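Local coordinates for cytochrome P450 (Rhodococcus erythropolis, PDB 3WEC), which is a heme-dependent cytochrome P450 that N-hydroxylates the quinoline ring during biosynthesis of the antibiotic aurachin RE, at residues L352-G355 / H359-L362. Sequence-based numbering, arbitrary orientation.
Sequences LSYG and HHCL. With HEM (protoporphyrin IX containing Fe), chain B.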
loop_
_atom_site.group_PDB
_atom_site.type_symbol
_atom_site.label_atom_id
_atom_site.label_comp_id
_atom_site.label_asym_id
_atom_site.label_seq_id
_atom_site.Cartn_x
_atom_site.Cartn_y
_atom_site.Cartn_z
ATOM N N LEU A 352 -9.131 8.375 3.286
ATOM C CA LEU A 352 -7.698 8.655 3.438
ATOM C C LEU A 352 -6.774 7.511 2.964
ATOM O O LEU A 352 -5.568 7.608 3.116
ATOM C CB LEU A 352 -7.368 9.028 4.880
ATOM C CG LEU A 352 -8.093 10.252 5.442
ATOM C CD1 LEU A 352 -7.982 10.188 6.954
ATOM C CD2 LEU A 352 -7.511 11.543 4.892
ATOM N N SER A 353 -7.321 6.468 2.344
ATOM C CA SER A 353 -6.513 5.268 2.083
ATOM C C SER A 353 -5.306 5.424 1.118
ATOM O O SER A 353 -4.399 4.607 1.137
ATOM C CB SER A 353 -7.400 4.071 1.732
ATOM O OG SER A 353 -8.311 3.899 2.797
ATOM N N TYR A 354 -5.334 6.495 0.313
ATOM C CA TYR A 354 -4.263 6.792 -0.620
ATOM C C TYR A 354 -3.379 7.983 -0.190
ATOM O O TYR A 354 -2.479 8.383 -0.932
ATOM C CB TYR A 354 -4.856 7.047 -1.989
ATOM C CG TYR A 354 -5.393 5.851 -2.771
ATOM C CD1 TYR A 354 -4.562 4.731 -3.062
ATOM C CD2 TYR A 354 -6.725 5.848 -3.289
ATOM C CE1 TYR A 354 -5.020 3.658 -3.824
ATOM C CE2 TYR A 354 -7.189 4.768 -4.071
ATOM C CZ TYR A 354 -6.316 3.663 -4.300
ATOM O OH TYR A 354 -6.710 2.603 -5.060
ATOM N N GLY A 355 -3.614 8.532 1.004
ATOM C CA GLY A 355 -2.839 9.658 1.492
ATOM C C GLY A 355 -3.499 10.882 0.869
ATOM O O GLY A 355 -4.505 10.731 0.172
ATOM N N HIS A 359 2.142 13.633 -1.866
ATOM C CA HIS A 359 2.496 12.220 -1.865
ATOM C C HIS A 359 1.314 11.333 -2.145
ATOM O O HIS A 359 1.424 10.132 -2.030
ATOM C CB HIS A 359 3.182 11.798 -0.551
ATOM C CG HIS A 359 4.471 12.542 -0.230
ATOM N ND1 HIS A 359 5.671 12.179 -0.721
ATOM C CD2 HIS A 359 4.700 13.684 0.547
ATOM C CE1 HIS A 359 6.624 12.963 -0.220
ATOM N NE2 HIS A 359 6.026 13.904 0.546
ATOM N N HIS A 360 0.162 11.904 -2.505
ATOM C CA HIS A 360 -0.989 11.059 -2.877
ATOM C C HIS A 360 -0.612 9.869 -3.722
ATOM O O HIS A 360 0.046 10.014 -4.749
ATOM C CB HIS A 360 -1.984 11.832 -3.666
ATOM C CG HIS A 360 -3.267 11.103 -3.887
ATOM N ND1 HIS A 360 -3.563 10.507 -5.058
ATOM C CD2 HIS A 360 -4.359 10.897 -3.046
ATOM C CE1 HIS A 360 -4.790 9.956 -4.983
ATOM N NE2 HIS A 360 -5.281 10.202 -3.741
ATOM N N CYS A 361 -1.011 8.674 -3.299
ATOM C CA CYS A 361 -0.538 7.448 -3.983
ATOM C C CYS A 361 -0.388 7.500 -5.512
ATOM O O CYS A 361 -1.297 7.194 -6.177
ATOM C CB CYS A 361 -1.487 6.299 -3.754
ATOM S SG CYS A 361 -0.829 4.783 -4.596
ATOM N N LEU A 362 0.760 7.755 -6.086
ATOM C CA LEU A 362 0.905 7.674 -7.541
ATOM C C LEU A 362 0.200 6.511 -8.307
ATOM O O LEU A 362 -0.278 6.733 -9.436
ATOM C CB LEU A 362 2.399 7.778 -7.926
ATOM C CG LEU A 362 2.724 7.906 -9.416
ATOM C CD1 LEU A 362 2.304 9.291 -9.875
ATOM C CD2 LEU A 362 4.193 7.711 -9.699
HETATM C CHA HEM B . 2.299 6.177 -1.871
HETATM C CHB HEM B . -1.703 3.572 -0.494
HETATM C CHC HEM B . -1.460 0.984 -4.658
HETATM C CHD HEM B . 2.720 3.513 -5.934
HETATM C C1A HEM B . 1.179 5.591 -1.169
HETATM C C2A HEM B . 0.859 5.994 0.239
HETATM C C3A HEM B . -0.309 5.228 0.606
HETATM C C4A HEM B . -0.564 4.417 -0.583
HETATM C CMA HEM B . -1.073 5.255 1.950
HETATM C CAA HEM B . 1.488 7.010 1.201
HETATM C CBA HEM B . 0.772 8.326 0.845
HETATM C CGA HEM B . 1.073 9.437 1.871
HETATM O O1A HEM B . 2.128 9.423 2.572
HETATM O O2A HEM B . 0.256 10.397 1.957
HETATM C C1B HEM B . -1.958 2.606 -1.560
HETATM C C2B HEM B . -3.179 1.808 -1.482
HETATM C C3B HEM B . -3.054 1.046 -2.695
HETATM C C4B HEM B . -1.817 1.486 -3.331
HETATM C CMB HEM B . -4.254 1.706 -0.436
HETATM C CAB HEM B . -4.056 0.033 -3.116
HETATM C CBB HEM B . -3.645 -1.125 -3.569
HETATM C C1C HEM B . -0.318 1.478 -5.398
HETATM C C2C HEM B . 0.160 0.840 -6.625
HETATM C C3C HEM B . 1.385 1.596 -6.963
HETATM C C4C HEM B . 1.585 2.605 -5.942
HETATM C CMC HEM B . -0.502 -0.322 -7.312
HETATM C CAC HEM B . 2.341 1.393 -8.100
HETATM C CBC HEM B . 2.062 0.627 -9.130
HETATM C C1D HEM B . 3.026 4.464 -4.857
HETATM C C2D HEM B . 4.111 5.428 -5.017
HETATM C C3D HEM B . 4.017 6.242 -3.790
HETATM C C4D HEM B . 2.832 5.677 -3.125
HETATM C CMD HEM B . 5.130 5.487 -6.133
HETATM C CAD HEM B . 4.906 7.371 -3.351
HETATM C CBD HEM B . 4.185 8.676 -3.763
HETATM C CGD HEM B . 4.954 9.906 -3.412
HETATM O O1D HEM B . 4.870 10.875 -4.219
HETATM O O2D HEM B . 5.652 9.921 -2.346
HETATM N NA HEM B . 0.227 4.670 -1.780
HETATM N NB HEM B . -1.173 2.483 -2.672
HETATM N NC HEM B . 0.494 2.583 -5.002
HETATM N ND HEM B . 2.231 4.643 -3.762
HETATM FE FE HEM B . 0.582 3.436 -3.283
HETATM O O HOH W 1 1.594 1.611 -1.948
#
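Tyr-354 sets the CD1 side of its ring against the side chain of Cys-361, with CD1 3.5 Å from Cys-361 CB. The sulfur lies obliquely to that ring, 61° off its normal, in a Cys sulfur-aromatic contact. The neighbouring ring atom, Tyr-354 CE1, reaches the porphyrin at HEM C3B (3.5 Å), so the tyrosine touches both the ligating residue and a pyrrole. Its hydroxyl is bonded beyond the contact, to Asn-368 of helix 364-381. A single backbone hydrogen bond ties the two segments: Cys-361 N donates to Tyr-354 O over 2.8 Å, nearly straight at 169° and in the carbonyl plane. This is the cysteine ligand loop of the P450 fold, leading into helix 364-381: Cys-361 SG binds the heme iron at 2.4 Å on the face away from a water ligand. The torsion that turns SG anti to the cysteine's own nitrogen (chi1 -179°) directs it to the metal while the N-H stays on the tyrosine carbonyl. Residues 352-355 form a type I beta turn, which Gly-355 N closes onto Leu-352 O, and Gly-355, at positive phi, brings its CA to 3.2 Å from HEM O2A, a propionate oxygen. His-360 lies against the turn, its CD2 approaching Gly-355 O near the ring plane at 3.2 Å. His-359 instead serves the other propionate: ND1 donates in the ring plane to HEM O2D (2.8 Å), and Arg-112, Lys-66, Arg-305 and His-108 supply further hydrogen bonds to the heme.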